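Local atomic coordinates of viral structural protein 4 (Bombyx mori cytoplasmic polyhedrosis virus, PDB entry 6TZ0), a protein that binds GTP and probably serves as a nucleotide-hydrolysing partner of the viral RNA-dependent RNA polymerase during transcription inside the capsid. Residues B[362-366]-B[547-551]; B[293-299]-B[508-512]; B[369-374]-B[554-559]; B[337-341]-B[482-486]; B[254-258]-B[269-275]. All coordinates share one frame; numbering follows the deposited sequence.

Interaction 1: B[362-366]-B[547-551]; sequences FLSTY and PFEML
With chi1 at 173°, CG of Phe362 stands opposite its backbone N, and the ring is swung across to Pro547 and Met550; Tyr366, one turn later, repeats the setting (chi1 -180°) and carries its own ring to Met550. Helix 359-374, which starts at the GTP-binding loop of what looks like a P-loop NTPase fold, here runs side by side with helix 547-556. The axes of the two short segments are 7° from parallel and 11.1 Å apart, a gap wide enough for aromatic rings. Pro547 makes a CH-pi contact with one face of the Phe362 ring, its CB standing 3.7 Å from the Phe362 ring centroid. CB of Tyr366 lies over the opposite face, while Leu551 comes to the edge, CG to Phe362 CE1 4.0 Å. Met550 serves both rings as a Met-aromatic partner: SD is at the edge of Phe362 but above the face of Tyr366, 4.7 Å from the Tyr366 centroid. A bend at the end of its chain turns the methyl group back, leaving Met550 CE 3.6 Å from Phe362 CE2. Close to the plane of the Tyr366 ring, Met550 O sits at the edge beside CE1.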
# COMPACT_ATOMS: atom_id res chain seq x y z
N PHE B 362 18.70 -8.67 36.94
CA PHE B 362 18.20 -7.31 36.79
C PHE B 362 16.69 -7.28 36.63
O PHE B 362 16.02 -6.44 37.24
CB PHE B 362 18.85 -6.60 35.60
CG PHE B 362 18.23 -5.27 35.30
CD1 PHE B 362 18.41 -4.20 36.16
CD2 PHE B 362 17.45 -5.09 34.18
CE1 PHE B 362 17.82 -2.99 35.90
CE2 PHE B 362 16.86 -3.88 33.91
CZ PHE B 362 17.05 -2.83 34.77
N LEU B 363 16.13 -8.17 35.81
CA LEU B 363 14.71 -8.07 35.50
C LEU B 363 13.81 -8.48 36.66
O LEU B 363 12.66 -8.05 36.70
CB LEU B 363 14.39 -8.88 34.25
CG LEU B 363 14.88 -8.23 32.96
CD1 LEU B 363 14.75 -9.16 31.78
CD2 LEU B 363 14.09 -6.97 32.70
N SER B 364 14.33 -9.23 37.64
CA SER B 364 13.58 -9.46 38.87
C SER B 364 13.40 -8.16 39.66
O SER B 364 12.29 -7.84 40.11
CB SER B 364 14.29 -10.51 39.72
OG SER B 364 15.53 -10.03 40.17
N THR B 365 14.48 -7.39 39.82
CA THR B 365 14.40 -6.11 40.51
C THR B 365 13.58 -5.11 39.71
O THR B 365 12.84 -4.30 40.29
CB THR B 365 15.82 -5.58 40.75
OG1 THR B 365 16.57 -6.56 41.47
CG2 THR B 365 15.81 -4.29 41.55
N TYR B 366 13.66 -5.17 38.38
CA TYR B 366 12.84 -4.33 37.52
C TYR B 366 11.36 -4.63 37.71
O TYR B 366 10.53 -3.71 37.78
CB TYR B 366 13.24 -4.52 36.06
CG TYR B 366 12.46 -3.69 35.07
CD1 TYR B 366 12.76 -2.35 34.86
CD2 TYR B 366 11.42 -4.24 34.34
CE1 TYR B 366 12.05 -1.60 33.95
CE2 TYR B 366 10.70 -3.49 33.45
CZ TYR B 366 11.01 -2.17 33.26
OH TYR B 366 10.29 -1.42 32.36
N PRO B 547 20.49 -1.35 31.56
CA PRO B 547 19.70 -1.39 32.80
C PRO B 547 19.40 -0.04 33.45
O PRO B 547 18.29 0.14 33.98
CB PRO B 547 20.55 -2.27 33.72
CG PRO B 547 21.24 -3.17 32.81
CD PRO B 547 21.56 -2.36 31.60
N PHE B 548 20.33 0.92 33.42
CA PHE B 548 20.04 2.21 34.05
C PHE B 548 18.99 2.97 33.25
O PHE B 548 18.25 3.77 33.82
CB PHE B 548 21.32 3.04 34.21
CG PHE B 548 21.82 3.69 32.95
CD1 PHE B 548 22.55 2.97 32.03
CD2 PHE B 548 21.60 5.04 32.72
CE1 PHE B 548 23.01 3.57 30.88
CE2 PHE B 548 22.06 5.64 31.57
CZ PHE B 548 22.76 4.91 30.65
N GLU B 549 18.89 2.68 31.95
CA GLU B 549 17.83 3.26 31.14
C GLU B 549 16.46 2.69 31.51
O GLU B 549 15.47 3.43 31.56
CB GLU B 549 18.14 3.02 29.67
CG GLU B 549 19.38 3.76 29.21
CD GLU B 549 19.76 3.47 27.78
OE1 GLU B 549 19.21 2.53 27.18
OE2 GLU B 549 20.60 4.21 27.24
N MET B 550 16.40 1.39 31.80
CA MET B 550 15.15 0.79 32.26
C MET B 550 14.76 1.25 33.65
O MET B 550 13.57 1.25 33.98
CB MET B 550 15.22 -0.73 32.21
CG MET B 550 14.83 -1.30 30.88
SD MET B 550 14.91 -3.09 30.72
CE MET B 550 16.65 -3.23 30.36
N LEU B 551 15.72 1.63 34.49
CA LEU B 551 15.33 2.21 35.77
C LEU B 551 14.90 3.67 35.62
O LEU B 551 13.95 4.12 36.29
CB LEU B 551 16.47 2.08 36.77
CG LEU B 551 16.81 0.64 37.13
CD1 LEU B 551 17.99 0.57 38.08
CD2 LEU B 551 15.60 -0.07 37.71

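Interaction 2: B[293-299]-B[508-512]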
# COMPACT_ATOMS: atom_id res chain seq x y z
N LEU B 293 27.32 -2.14 40.00
CA LEU B 293 27.96 -2.02 38.70
C LEU B 293 27.04 -2.52 37.59
O LEU B 293 26.97 -1.92 36.52
CB LEU B 293 29.27 -2.79 38.68
CG LEU B 293 30.44 -2.33 39.53
CD1 LEU B 293 31.54 -3.35 39.45
CD2 LEU B 293 30.92 -1.00 39.03
N LEU B 294 26.36 -3.65 37.83
CA LEU B 294 25.44 -4.20 36.85
C LEU B 294 24.25 -3.27 36.62
O LEU B 294 23.80 -3.09 35.49
CB LEU B 294 24.96 -5.57 37.31
CG LEU B 294 23.93 -6.29 36.42
CD1 LEU B 294 24.54 -6.64 35.09
CD2 LEU B 294 23.39 -7.52 37.10
N PHE B 295 23.73 -2.67 37.69
CA PHE B 295 22.56 -1.82 37.53
C PHE B 295 22.90 -0.44 36.99
O PHE B 295 22.01 0.22 36.45
CB PHE B 295 21.81 -1.66 38.86
CG PHE B 295 21.09 -2.90 39.33
CD1 PHE B 295 20.97 -4.02 38.52
CD2 PHE B 295 20.50 -2.93 40.58
CE1 PHE B 295 20.31 -5.15 38.96
CE2 PHE B 295 19.83 -4.05 41.02
CZ PHE B 295 19.74 -5.16 40.21
N TYR B 296 24.15 0.01 37.11
CA TYR B 296 24.46 1.39 36.75
C TYR B 296 25.69 1.57 35.87
O TYR B 296 26.15 2.71 35.73
CB TYR B 296 24.62 2.23 38.03
CG TYR B 296 23.34 2.35 38.80
CD1 TYR B 296 22.35 3.23 38.39
CD2 TYR B 296 23.10 1.56 39.91
CE1 TYR B 296 21.17 3.33 39.08
CE2 TYR B 296 21.92 1.66 40.60
CZ TYR B 296 20.96 2.55 40.19
OH TYR B 296 19.78 2.65 40.88
N GLY B 297 26.21 0.53 35.24
CA GLY B 297 27.45 0.62 34.48
C GLY B 297 27.27 0.31 33.01
O GLY B 297 26.36 -0.43 32.63
N VAL B 298 28.14 0.89 32.19
CA VAL B 298 28.22 0.62 30.75
C VAL B 298 29.70 0.55 30.38
O VAL B 298 30.45 1.50 30.63
CB VAL B 298 27.52 1.70 29.89
CG1 VAL B 298 27.79 1.46 28.43
CG2 VAL B 298 26.03 1.69 30.11
N ILE B 299 30.12 -0.55 29.77
CA ILE B 299 31.49 -0.68 29.29
C ILE B 299 31.63 0.02 27.95
O ILE B 299 30.84 -0.21 27.02
CB ILE B 299 31.88 -2.16 29.20
CG1 ILE B 299 32.08 -2.71 30.61
CG2 ILE B 299 33.13 -2.36 28.37
CD1 ILE B 299 32.23 -4.19 30.66
N ARG B 508 21.74 -5.06 26.97
CA ARG B 508 23.18 -5.23 27.09
C ARG B 508 23.59 -4.91 28.51
O ARG B 508 23.04 -3.99 29.13
CB ARG B 508 23.95 -4.33 26.13
CG ARG B 508 23.66 -4.53 24.66
CD ARG B 508 24.17 -5.84 24.13
NE ARG B 508 23.92 -5.96 22.70
CZ ARG B 508 24.82 -5.68 21.77
NH1 ARG B 508 26.03 -5.30 22.12
NH2 ARG B 508 24.52 -5.80 20.49
N THR B 509 24.56 -5.65 29.04
CA THR B 509 25.08 -5.43 30.39
C THR B 509 26.59 -5.30 30.34
O THR B 509 27.21 -5.30 29.28
CB THR B 509 24.69 -6.55 31.35
OG1 THR B 509 25.15 -7.81 30.83
CG2 THR B 509 23.21 -6.60 31.56
N ILE B 510 27.19 -5.18 31.53
CA ILE B 510 28.64 -5.20 31.65
C ILE B 510 29.13 -6.63 31.84
O ILE B 510 29.68 -7.00 32.88
CB ILE B 510 29.06 -4.30 32.83
CG1 ILE B 510 28.19 -4.58 34.06
CG2 ILE B 510 28.91 -2.85 32.47
CD1 ILE B 510 28.91 -4.33 35.31
N ASN B 511 29.06 -7.43 30.79
CA ASN B 511 29.40 -8.83 30.94
C ASN B 511 29.96 -9.33 29.62
O ASN B 511 29.28 -9.26 28.59
CB ASN B 511 28.20 -9.68 31.37
CG ASN B 511 27.87 -9.54 32.84
OD1 ASN B 511 26.81 -9.05 33.21
ND2 ASN B 511 28.80 -9.96 33.69
N ASP B 512 31.18 -9.83 29.67
CA ASP B 512 31.72 -10.57 28.55
C ASP B 512 31.07 -11.94 28.63
O ASP B 512 31.43 -12.76 29.49
CB ASP B 512 33.24 -10.63 28.63
CG ASP B 512 33.88 -10.93 27.30
OD1 ASP B 512 33.82 -10.06 26.42
OD2 ASP B 512 34.46 -12.02 27.13
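An inverse gamma turn centred on Ile510 pushes that side chain into the corner where helix 290-296 gives way to strand 297-299. Ile510 does most of the work, and each of its branches has its own neighbours. With chi1 at 46°, CG1 is tucked between the backbone N and the carbonyl carbon and points CD1 into the last turn of the helix, where Ile510 CD1 meets Leu293 CB at 3.7 Å and also lies beside Leu293 O. The other branch reaches the strand: Ile510 CG2 is 3.5 Å from Gly297 O, glycine having no side chain to come between strand and Ile510, and 3.7 Å from Ile299 CG1. Ile299 crosses Ile510 at about a right angle, and its tip CD1 comes within 3.8 Å of Ile510 CB. The strand is an outer member of the four-stranded antiparallel sheet, while the turn follows a strand of the parallel sheet that carries the GTP-binding loop, so the contact joins the antiparallel sheet to the parallel one. Next to the turn, Leu294 crosses Thr509 at a slant, with Leu294 CD1 3.7 Å from Thr509 CB. The hydroxyl of Thr509 is hydrogen-bonded to Ala357 O, between Gly356 and Gly358, both GTP-binding residues. Met269 of strand 266-271 also packs against the Ile510 side chain.

Interaction 3: B[369-374]-B[554-559]; sequences QLSLAS and IRRWKW
From CB outward, Trp559 lies against the last turn of helix 359-374, the helix that follows the GTP-binding loop of what looks like a P-loop NTPase fold; the tail after helix 547-556 brings it there. Trp559 CB is 4.0 Å from Ala373 O. That same carbonyl oxygen sits over one face of the indole, off its centre, nearest to CD2 with Ala373 O to Trp559 CD2 at 3.3 Å. Along the five-membered ring, Trp559 NE1 passes Ala373 CB at 3.6 Å and turns its N-H back to the tail's own helix, making a weak hydrogen bond to Ile554 O (3.4 Å from Trp559 NE1, N-H...O angle 148°). The six-membered ring continues over the helix end: Trp559 CZ3 is 4.1 Å from Ser374 CA on the same face as the carbonyl, and at the tip Trp559 CH2 comes within 4.0 Å of Leu370 CD1. The opposite face of the indole is taken by Trp557, which presents an edge, with CD1 above the centre of the ring. Ile554, in helix 547-556, also touches the other helix, its two branches dividing between neighbours: CD1 lies by the backbone N of Leu370, and Ile554 CG2 touches Ala373 CB at 3.9 Å.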
# COMPACT_ATOMS: atom_id res chain seq x y z
N GLN B 369 10.26 -3.20 41.12
CA GLN B 369 10.10 -1.75 41.09
C GLN B 369 8.90 -1.32 40.28
O GLN B 369 8.26 -0.32 40.60
CB GLN B 369 11.36 -1.09 40.54
CG GLN B 369 12.58 -1.25 41.41
CD GLN B 369 12.42 -0.58 42.75
OE1 GLN B 369 11.88 0.52 42.84
NE2 GLN B 369 12.87 -1.25 43.80
N LEU B 370 8.55 -2.09 39.24
CA LEU B 370 7.37 -1.76 38.46
C LEU B 370 6.10 -2.08 39.23
O LEU B 370 5.11 -1.34 39.12
CB LEU B 370 7.41 -2.51 37.13
CG LEU B 370 6.32 -2.16 36.14
CD1 LEU B 370 6.42 -0.71 35.78
CD2 LEU B 370 6.45 -3.03 34.91
N SER B 371 6.11 -3.16 40.02
CA SER B 371 4.98 -3.44 40.90
C SER B 371 4.81 -2.36 41.96
O SER B 371 3.68 -1.99 42.30
CB SER B 371 5.16 -4.80 41.58
OG SER B 371 5.15 -5.85 40.64
N LEU B 372 5.92 -1.85 42.50
CA LEU B 372 5.81 -0.84 43.55
C LEU B 372 5.37 0.51 42.99
O LEU B 372 4.54 1.20 43.59
CB LEU B 372 7.12 -0.71 44.30
CG LEU B 372 7.49 -1.92 45.15
CD1 LEU B 372 8.85 -1.73 45.79
CD2 LEU B 372 6.42 -2.17 46.20
N ALA B 373 5.92 0.91 41.84
CA ALA B 373 5.54 2.19 41.26
C ALA B 373 4.19 2.14 40.56
O ALA B 373 3.58 3.19 40.34
CB ALA B 373 6.60 2.65 40.26
N SER B 374 3.70 0.95 40.22
CA SER B 374 2.46 0.78 39.48
C SER B 374 1.29 0.38 40.36
O SER B 374 0.16 0.83 40.11
CB SER B 374 2.66 -0.27 38.39
OG SER B 374 1.44 -0.51 37.71
N ILE B 554 11.25 4.07 34.63
CA ILE B 554 10.27 4.02 35.72
C ILE B 554 10.31 5.32 36.52
O ILE B 554 9.26 5.84 36.92
CB ILE B 554 10.52 2.79 36.61
CG1 ILE B 554 10.27 1.50 35.84
CG2 ILE B 554 9.64 2.79 37.85
CD1 ILE B 554 10.67 0.29 36.62
N ARG B 555 11.51 5.88 36.73
CA ARG B 555 11.58 7.11 37.52
C ARG B 555 11.01 8.32 36.79
O ARG B 555 10.54 9.26 37.44
CB ARG B 555 13.02 7.40 37.94
CG ARG B 555 13.53 6.47 39.01
CD ARG B 555 14.93 6.85 39.44
NE ARG B 555 14.97 8.14 40.13
CZ ARG B 555 15.53 9.24 39.64
NH1 ARG B 555 16.10 9.22 38.44
NH2 ARG B 555 15.51 10.37 40.33
N ARG B 556 11.02 8.34 35.46
CA ARG B 556 10.53 9.52 34.76
C ARG B 556 9.04 9.48 34.46
O ARG B 556 8.47 10.52 34.11
CB ARG B 556 11.29 9.72 33.45
CG ARG B 556 12.72 10.16 33.65
CD ARG B 556 13.37 10.50 32.34
NE ARG B 556 14.76 10.91 32.54
CZ ARG B 556 15.56 11.31 31.57
NH1 ARG B 556 15.12 11.38 30.33
NH2 ARG B 556 16.81 11.66 31.85
N TRP B 557 8.40 8.32 34.56
CA TRP B 557 6.98 8.21 34.27
C TRP B 557 6.18 8.81 35.41
O TRP B 557 6.38 8.44 36.57
CB TRP B 557 6.61 6.75 34.05
CG TRP B 557 5.22 6.51 33.55
CD1 TRP B 557 4.15 6.11 34.29
CD2 TRP B 557 4.76 6.64 32.20
NE1 TRP B 557 3.05 5.99 33.49
CE2 TRP B 557 3.39 6.31 32.20
CE3 TRP B 557 5.36 7.00 31.00
CZ2 TRP B 557 2.62 6.33 31.05
CZ3 TRP B 557 4.60 7.02 29.85
CH2 TRP B 557 3.24 6.69 29.88
N LYS B 558 5.30 9.75 35.10
CA LYS B 558 4.44 10.33 36.13
C LYS B 558 3.29 9.37 36.42
O LYS B 558 2.53 8.99 35.52
CB LYS B 558 3.97 11.73 35.72
CG LYS B 558 3.21 11.88 34.41
CD LYS B 558 2.93 13.34 34.11
CE LYS B 558 1.91 13.91 35.08
NZ LYS B 558 1.55 15.32 34.75
N TRP B 559 3.20 8.92 37.67
CA TRP B 559 2.26 7.87 38.01
C TRP B 559 0.96 8.47 38.53
O TRP B 559 0.81 9.69 38.63
CB TRP B 559 2.87 6.92 39.03
CG TRP B 559 4.01 6.12 38.50
CD1 TRP B 559 5.33 6.33 38.72
CD2 TRP B 559 3.92 5.00 37.62
NE1 TRP B 559 6.08 5.40 38.05
CE2 TRP B 559 5.24 4.57 37.37
CE3 TRP B 559 2.86 4.30 37.04
CZ2 TRP B 559 5.52 3.48 36.55
CZ3 TRP B 559 3.15 3.22 36.22
CH2 TRP B 559 4.46 2.82 35.99

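Interaction 4: B[337-341]-B[482-486]; sequences EAVVS and PRTLI
Both terminal nitrogens of Arg483 are spent on carbonyl oxygens at the C-terminal end of helix 326-340. NH1 gives the shortest bond, 2.9 Å to Val339 O, bent at the hydrogen to 137°; the oxygen lies 29° out of the guanidinium plane, and NH1 in turn stands somewhat off the plane of the carbonyl. NH2 turns to Ala338 O, near the guanidinium plane, in a weak hydrogen bond of 3.3 Å. NH2 is also hydrogen-bonded to Val344 O just beyond the helix, and NH1 has a weak bond to Gln376 OE1. Several grips from different directions should fix the rotation of the group. Arg483 gets there at full stretch: chi1 is 176° and the chain stays extended as far as NE. A positive charge beside the carbonyl end of a helix probably interacts favourably with the helix dipole. The helix itself finishes with Ser341 N bonded to Glu337 O at 3.2 Å, after which Ser341 leaves helical geometry. At the next residue after Arg483, where the strand begins, the chemistry turns apolar, Val339 CG1 meeting Thr484 CG2 at 4.2 Å, while the hydroxyl of Thr484 is hydrogen-bonded to Val377 O. Here a helix packs on the start of strand 484-489, between strands 347-353 and 378-381 of the parallel sheet, the alpha/beta layering characteristic of P-loop NTPase-like domains.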
# COMPACT_ATOMS: atom_id res chain seq x y z
N GLU B 337 2.97 3.06 29.03
CA GLU B 337 1.63 3.46 28.60
C GLU B 337 0.72 2.24 28.45
O GLU B 337 -0.47 2.31 28.78
CB GLU B 337 1.72 4.24 27.29
CG GLU B 337 0.39 4.63 26.67
CD GLU B 337 -0.41 5.58 27.53
OE1 GLU B 337 0.19 6.40 28.25
OE2 GLU B 337 -1.66 5.50 27.50
N ALA B 338 1.26 1.12 27.97
CA ALA B 338 0.45 -0.09 27.92
C ALA B 338 0.17 -0.65 29.31
O ALA B 338 -0.88 -1.27 29.53
CB ALA B 338 1.13 -1.15 27.05
N VAL B 339 1.09 -0.46 30.26
CA VAL B 339 0.88 -0.93 31.63
C VAL B 339 -0.22 -0.13 32.31
O VAL B 339 -1.08 -0.69 33.00
CB VAL B 339 2.21 -0.86 32.41
CG1 VAL B 339 1.99 -1.05 33.90
CG2 VAL B 339 3.13 -1.94 31.93
N VAL B 340 -0.24 1.19 32.10
CA VAL B 340 -1.20 2.04 32.80
C VAL B 340 -2.61 1.89 32.24
O VAL B 340 -3.57 1.77 33.01
CB VAL B 340 -0.71 3.49 32.77
CG1 VAL B 340 -1.77 4.45 33.25
CG2 VAL B 340 0.52 3.63 33.63
N SER B 341 -2.76 1.83 30.92
CA SER B 341 -4.05 2.09 30.29
C SER B 341 -5.05 0.96 30.50
O SER B 341 -4.69 -0.22 30.50
CB SER B 341 -3.87 2.31 28.79
OG SER B 341 -3.56 1.09 28.14
N PRO B 482 -0.84 -13.11 35.80
CA PRO B 482 -0.92 -11.67 36.02
C PRO B 482 -1.10 -10.91 34.72
O PRO B 482 -0.84 -11.41 33.63
CB PRO B 482 0.42 -11.33 36.68
CG PRO B 482 0.85 -12.59 37.30
CD PRO B 482 0.39 -13.67 36.38
N ARG B 483 -1.58 -9.67 34.87
CA ARG B 483 -1.91 -8.85 33.71
C ARG B 483 -0.67 -8.39 32.96
O ARG B 483 -0.62 -8.44 31.73
CB ARG B 483 -2.74 -7.65 34.15
CG ARG B 483 -3.05 -6.71 33.03
CD ARG B 483 -3.82 -5.50 33.48
NE ARG B 483 -4.01 -4.60 32.35
CZ ARG B 483 -3.15 -3.64 32.03
NH1 ARG B 483 -2.06 -3.46 32.75
NH2 ARG B 483 -3.39 -2.86 30.99
N THR B 484 0.35 -7.94 33.69
CA THR B 484 1.58 -7.44 33.09
C THR B 484 2.66 -8.51 33.23
O THR B 484 3.02 -8.87 34.35
CB THR B 484 2.01 -6.13 33.74
OG1 THR B 484 2.28 -6.36 35.13
CG2 THR B 484 0.92 -5.10 33.63
N LEU B 485 3.16 -8.99 32.10
CA LEU B 485 4.22 -9.98 32.07
C LEU B 485 5.51 -9.39 31.52
O LEU B 485 5.49 -8.46 30.71
CB LEU B 485 3.85 -11.18 31.20
CG LEU B 485 2.80 -12.18 31.67
CD1 LEU B 485 2.52 -13.17 30.55
CD2 LEU B 485 3.29 -12.91 32.90
N ILE B 486 6.63 -9.94 31.98
CA ILE B 486 7.94 -9.65 31.44
C ILE B 486 8.55 -10.98 31.05
O ILE B 486 8.85 -11.81 31.91
CB ILE B 486 8.84 -8.90 32.43
CG1 ILE B 486 8.27 -7.51 32.70
CG2 ILE B 486 10.25 -8.79 31.90
CD1 ILE B 486 8.93 -6.83 33.85

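Interaction 5: B[254-258]-B[269-275]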
# COMPACT_ATOMS: atom_id res chain seq x y z
N GLU B 254 29.06 13.90 38.68
CA GLU B 254 28.23 13.11 39.56
C GLU B 254 28.41 11.61 39.41
O GLU B 254 27.95 10.86 40.27
CB GLU B 254 26.76 13.46 39.35
CG GLU B 254 26.42 14.92 39.60
CD GLU B 254 26.59 15.33 41.05
OE1 GLU B 254 26.37 14.49 41.94
OE2 GLU B 254 26.94 16.50 41.29
N GLY B 255 29.06 11.15 38.34
CA GLY B 255 29.29 9.74 38.12
C GLY B 255 30.72 9.33 38.37
O GLY B 255 31.50 10.03 39.03
N CYS B 256 31.08 8.16 37.85
CA CYS B 256 32.43 7.63 38.00
C CYS B 256 32.90 7.04 36.68
O CYS B 256 32.10 6.66 35.82
CB CYS B 256 32.51 6.55 39.08
SG CYS B 256 32.33 7.16 40.74
N LEU B 257 34.21 6.99 36.53
CA LEU B 257 34.84 6.25 35.44
C LEU B 257 35.90 5.36 36.05
O LEU B 257 36.79 5.84 36.75
CB LEU B 257 35.43 7.20 34.40
CG LEU B 257 35.96 6.58 33.11
CD1 LEU B 257 35.57 7.45 31.96
CD2 LEU B 257 37.46 6.51 33.15
N ILE B 258 35.79 4.06 35.79
CA ILE B 258 36.66 3.05 36.38
C ILE B 258 37.47 2.42 35.26
O ILE B 258 36.93 2.15 34.19
CB ILE B 258 35.83 2.00 37.13
CG1 ILE B 258 34.88 2.67 38.11
CG2 ILE B 258 36.72 1.07 37.90
CD1 ILE B 258 33.84 1.76 38.66
N MET B 269 34.92 1.70 32.29
CA MET B 269 33.51 1.57 32.63
C MET B 269 32.97 2.88 33.18
O MET B 269 33.50 3.41 34.16
CB MET B 269 33.31 0.47 33.68
CG MET B 269 31.86 0.22 34.04
SD MET B 269 31.71 -0.98 35.36
CE MET B 269 32.11 -2.49 34.49
N MET B 270 31.91 3.39 32.57
CA MET B 270 31.20 4.57 33.05
C MET B 270 30.05 4.14 33.94
O MET B 270 29.27 3.26 33.57
CB MET B 270 30.68 5.42 31.89
CG MET B 270 31.76 6.02 31.04
SD MET B 270 31.13 6.87 29.59
CE MET B 270 30.46 8.33 30.33
N VAL B 271 29.96 4.74 35.13
CA VAL B 271 28.98 4.36 36.15
C VAL B 271 28.21 5.60 36.57
O VAL B 271 28.81 6.67 36.77
CB VAL B 271 29.67 3.68 37.36
CG1 VAL B 271 28.69 3.34 38.46
CG2 VAL B 271 30.38 2.43 36.95
N ASN B 272 26.89 5.47 36.73
CA ASN B 272 26.02 6.56 37.15
C ASN B 272 25.87 6.64 38.66
O ASN B 272 24.80 7.03 39.14
CB ASN B 272 24.64 6.43 36.51
CG ASN B 272 24.66 6.73 35.06
OD1 ASN B 272 24.42 5.86 34.23
ND2 ASN B 272 24.91 7.97 34.72
N LEU B 273 26.88 6.26 39.42
CA LEU B 273 26.88 6.47 40.85
C LEU B 273 28.10 7.30 41.23
O LEU B 273 29.09 7.34 40.51
CB LEU B 273 26.89 5.15 41.62
CG LEU B 273 25.66 4.26 41.49
CD1 LEU B 273 25.89 2.99 42.27
CD2 LEU B 273 24.42 4.98 41.97
N SER B 274 28.00 7.97 42.37
CA SER B 274 29.12 8.70 42.92
C SER B 274 30.14 7.74 43.51
O SER B 274 29.87 6.56 43.74
CB SER B 274 28.64 9.69 43.98
OG SER B 274 29.74 10.33 44.60
N LYS B 275 31.34 8.27 43.77
CA LYS B 275 32.40 7.46 44.36
C LYS B 275 32.14 7.17 45.83
O LYS B 275 32.65 6.18 46.36
CB LYS B 275 33.73 8.18 44.16
CG LYS B 275 34.97 7.36 44.43
CD LYS B 275 36.22 8.16 44.07
CE LYS B 275 37.48 7.37 44.37
NZ LYS B 275 38.70 8.14 44.05
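The flat element here is the sheet itself, with Cys256, Ile258, Met269 and Val271 on one face and Leu257 and Met270 on the other. It is a beta hairpin: strands 255-261 and 266-271 run antiparallel, 164° between the directions of the short segments. Cys256 with Val271 and Ile258 with Met269 are hydrogen-bonded pairs, each closed by two reciprocal N-H...O bonds, among them Cys256 N to Val271 O at 2.9 Å and Met269 N to Ile258 O at 2.8 Å. Leu257 and Met270 form the non-hydrogen-bonded pair between them. On the first face Ile258 reaches diagonally to Val271, Ile258 CD1 to Val271 CG2 3.9 Å, and Leu293 of helix 290-296 packs on both. Across the other face Leu257 CD1 touches Met270 CG at 4.2 Å, with His319 of the next strand against both residues. Past Val271 the segment 269-275 leaves the strand but still follows 254-258: Gly255 CA makes a CA-H...O contact of 3.4 Å with Leu273 O. Cys256, its SG beside the backbone N (chi1 -70°), faces residues 273-275, with Cys256 SG 3.8 Å from Lys275 CB.

Interactions 1 and 2 form the buried centre, joined where Phe362 meets Phe295 and Phe548 meets Val298; both are apolar and lie near the GTP-binding loop. Interaction 3 uses the same two helices as interaction 1, about 12 Å further on between centres, where the packing is only partly buried and backbone meets indole. Interaction 4, also partly buried, touches it through Val340 against Trp557 and Trp559, and replaces apolar packing with an arginine gripping carbonyls. Interaction 5, partly buried too, is backbone hydrogen bonding within the antiparallel sheet, and strand 297-299 of interaction 2 continues that sheet by a probable bond from Val298 N to Met270 O. Interactions 4 and 5 lie farthest apart, with centres about 32 Å from each other.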